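Local coordinates for teichoic acid biosynthesis protein F (Staphylococcus epidermidis, PDB 3L7I) that is a teichoic acid biosynthesis protein, probably a transferase with the two-domain GT-B fold, at residues Q637-Y642 against D661-I666. Residues are numbered along the deposited sequence; the frame is centred on the assembly and turned at random.
Sequences QFFFAY and DLPGPI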
loop_
_atom_site.group_PDB
_atom_site.type_symbol
_atom_site.label_atom_id
_atom_site.label_comp_id
_atom_site.label_asym_id
_atom_site.label_seq_id
_atom_site.Cartn_x
_atom_site.Cartn_y
_atom_site.Cartn_z
ATOM N N GLN A 637 -27.277 50.300 -32.720
ATOM C CA GLN A 637 -26.676 49.003 -32.980
ATOM C C GLN A 637 -27.280 48.455 -34.270
ATOM O O GLN A 637 -28.384 48.844 -34.648
ATOM C CB GLN A 637 -26.903 48.031 -31.823
ATOM C CG GLN A 637 -26.659 48.614 -30.448
ATOM C CD GLN A 637 -26.478 47.543 -29.381
ATOM O OE1 GLN A 637 -26.070 46.414 -29.679
ATOM N NE2 GLN A 637 -26.760 47.897 -28.126
ATOM N N PHE A 638 -26.525 47.588 -34.945
ATOM C CA PHE A 638 -26.956 46.883 -36.149
ATOM C C PHE A 638 -26.720 45.400 -35.938
ATOM O O PHE A 638 -25.891 45.001 -35.103
ATOM C CB PHE A 638 -26.150 47.339 -37.360
ATOM C CG PHE A 638 -26.417 48.756 -37.765
ATOM C CD1 PHE A 638 -27.432 49.058 -38.683
ATOM C CD2 PHE A 638 -25.665 49.800 -37.235
ATOM C CE1 PHE A 638 -27.683 50.372 -39.065
ATOM C CE2 PHE A 638 -25.921 51.107 -37.622
ATOM C CZ PHE A 638 -26.925 51.391 -38.534
ATOM N N PHE A 639 -27.425 44.583 -36.705
ATOM C CA PHE A 639 -27.410 43.148 -36.495
ATOM C C PHE A 639 -27.332 42.423 -37.808
ATOM O O PHE A 639 -28.331 42.194 -38.476
ATOM C CB PHE A 639 -28.621 42.735 -35.660
ATOM C CG PHE A 639 -28.640 43.403 -34.333
ATOM C CD1 PHE A 639 -27.854 42.909 -33.286
ATOM C CD2 PHE A 639 -29.337 44.586 -34.151
ATOM C CE1 PHE A 639 -27.812 43.553 -32.057
ATOM C CE2 PHE A 639 -29.298 45.238 -32.925
ATOM C CZ PHE A 639 -28.540 44.717 -31.871
ATOM N N PHE A 640 -26.113 42.085 -38.176
ATOM C CA PHE A 640 -25.819 41.495 -39.465
ATOM C C PHE A 640 -25.960 39.962 -39.391
ATOM O O PHE A 640 -24.983 39.218 -39.460
ATOM C CB PHE A 640 -24.413 41.923 -39.835
ATOM C CG PHE A 640 -23.930 41.380 -41.112
ATOM C CD1 PHE A 640 -22.621 40.946 -41.229
ATOM C CD2 PHE A 640 -24.755 41.318 -42.213
ATOM C CE1 PHE A 640 -22.139 40.449 -42.438
ATOM C CE2 PHE A 640 -24.280 40.823 -43.430
ATOM C CZ PHE A 640 -22.973 40.383 -43.540
ATOM N N ALA A 641 -27.192 39.502 -39.231
ATOM C CA ALA A 641 -27.480 38.075 -39.184
ATOM C C ALA A 641 -27.511 37.453 -40.584
ATOM O O ALA A 641 -28.573 37.180 -41.128
ATOM C CB ALA A 641 -28.801 37.830 -38.463
ATOM N N TYR A 642 -26.343 37.216 -41.162
ATOM C CA TYR A 642 -26.287 36.689 -42.514
ATOM C C TYR A 642 -26.646 35.215 -42.566
ATOM O O TYR A 642 -27.185 34.736 -43.559
ATOM C CB TYR A 642 -24.920 36.946 -43.149
ATOM C CG TYR A 642 -23.736 36.427 -42.369
ATOM C CD1 TYR A 642 -23.031 37.261 -41.499
ATOM C CD2 TYR A 642 -23.300 35.122 -42.524
ATOM C CE1 TYR A 642 -21.940 36.804 -40.785
ATOM C CE2 TYR A 642 -22.208 34.645 -41.817
ATOM C CZ TYR A 642 -21.526 35.490 -40.947
ATOM O OH TYR A 642 -20.433 35.008 -40.245
ATOM N N ASP A 661 -37.994 42.862 -30.547
ATOM C CA ASP A 661 -37.503 43.881 -29.633
ATOM C C ASP A 661 -35.987 43.933 -29.407
ATOM O O ASP A 661 -35.516 43.706 -28.297
ATOM C CB ASP A 661 -38.231 43.749 -28.287
ATOM C CG ASP A 661 -38.131 42.353 -27.701
ATOM O OD1 ASP A 661 -37.027 41.772 -27.761
ATOM O OD2 ASP A 661 -39.148 41.839 -27.187
ATOM N N LEU A 662 -35.228 44.249 -30.452
ATOM C CA LEU A 662 -33.835 44.667 -30.259
ATOM C C LEU A 662 -33.611 46.086 -30.810
ATOM O O LEU A 662 -34.431 46.591 -31.590
ATOM C CB LEU A 662 -32.811 43.627 -30.758
ATOM C CG LEU A 662 -32.814 43.142 -32.192
ATOM C CD1 LEU A 662 -31.941 41.905 -32.347
ATOM C CD2 LEU A 662 -34.272 42.869 -32.625
ATOM N N PRO A 663 -32.510 46.732 -30.388
ATOM C CA PRO A 663 -32.340 48.187 -30.476
ATOM C C PRO A 663 -32.077 48.687 -31.883
ATOM O O PRO A 663 -32.040 49.896 -32.079
ATOM C CB PRO A 663 -31.076 48.449 -29.649
ATOM C CG PRO A 663 -30.455 47.129 -29.390
ATOM C CD PRO A 663 -31.236 46.064 -30.089
ATOM N N GLY A 664 -31.865 47.779 -32.829
ATOM C CA GLY A 664 -31.556 48.154 -34.195
ATOM C C GLY A 664 -32.107 47.173 -35.206
ATOM O O GLY A 664 -32.653 46.136 -34.857
ATOM N N PRO A 665 -31.934 47.487 -36.484
ATOM C CA PRO A 665 -32.481 46.680 -37.583
ATOM C C PRO A 665 -31.713 45.361 -37.789
ATOM O O PRO A 665 -30.538 45.299 -37.443
ATOM C CB PRO A 665 -32.267 47.580 -38.807
ATOM C CG PRO A 665 -31.473 48.804 -38.300
ATOM C CD PRO A 665 -30.982 48.501 -36.953
ATOM N N ILE A 666 -32.346 44.333 -38.344
ATOM C CA ILE A 666 -31.599 43.135 -38.731
ATOM C C ILE A 666 -31.269 43.197 -40.211
ATOM O O ILE A 666 -32.155 43.361 -41.034
ATOM C CB ILE A 666 -32.392 41.826 -38.483
ATOM C CG1 ILE A 666 -32.760 41.688 -37.003
ATOM C CG2 ILE A 666 -31.587 40.613 -38.989
ATOM C CD1 ILE A 666 -33.701 40.568 -36.709
#
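Phe639 lays its ring against the loop residues Leu662, Pro663 and Gly664. Leu662 reaches one face of the ring with its CD1 methyl, a CH-pi contact in which CD1 stands 4.1 Å from the centroid of the Phe639 ring and only 8° off the normal. Pro663 CD approaches the far end of the ring obliquely, 3.5 Å from Phe639 CZ, while Gly664 N and Pro665 O lie at the edge near the ring plane. Gly664 CA makes a nearly straight CA-H...O contact with Gln637 O, 3.3 Å away (169° at the hydrogen); without a side chain, glycine can come this close to the strand backbone.

Pro665 has no N-H to offer strand 637-640, and its ring instead packs obliquely on Phe638, Pro665 CD lying 4.0 Å from Phe638 CD1. Its carbonyl O accepts a weak hydrogen bond from Phe639 N, 3.3 Å long. Ile666, the next residue, forms a parallel bridge with the same Phe639, and its CG2 methyl touches Ala641 CB. Pro663 CG also packs on the amide end of Gln637, whose NE2 is hydrogen-bonded to Met627 O.

The loop thus leads into strand 666-667, which pairs with 637-640 at the edge of the parallel sheet of one of two Rossmann-like domains, consistent with a GT-B fold. Strand 618-621 flanks 637-640 across from it; helix 626-630 touches Phe639 through Met627, and helix 670-677 packs on Phe638.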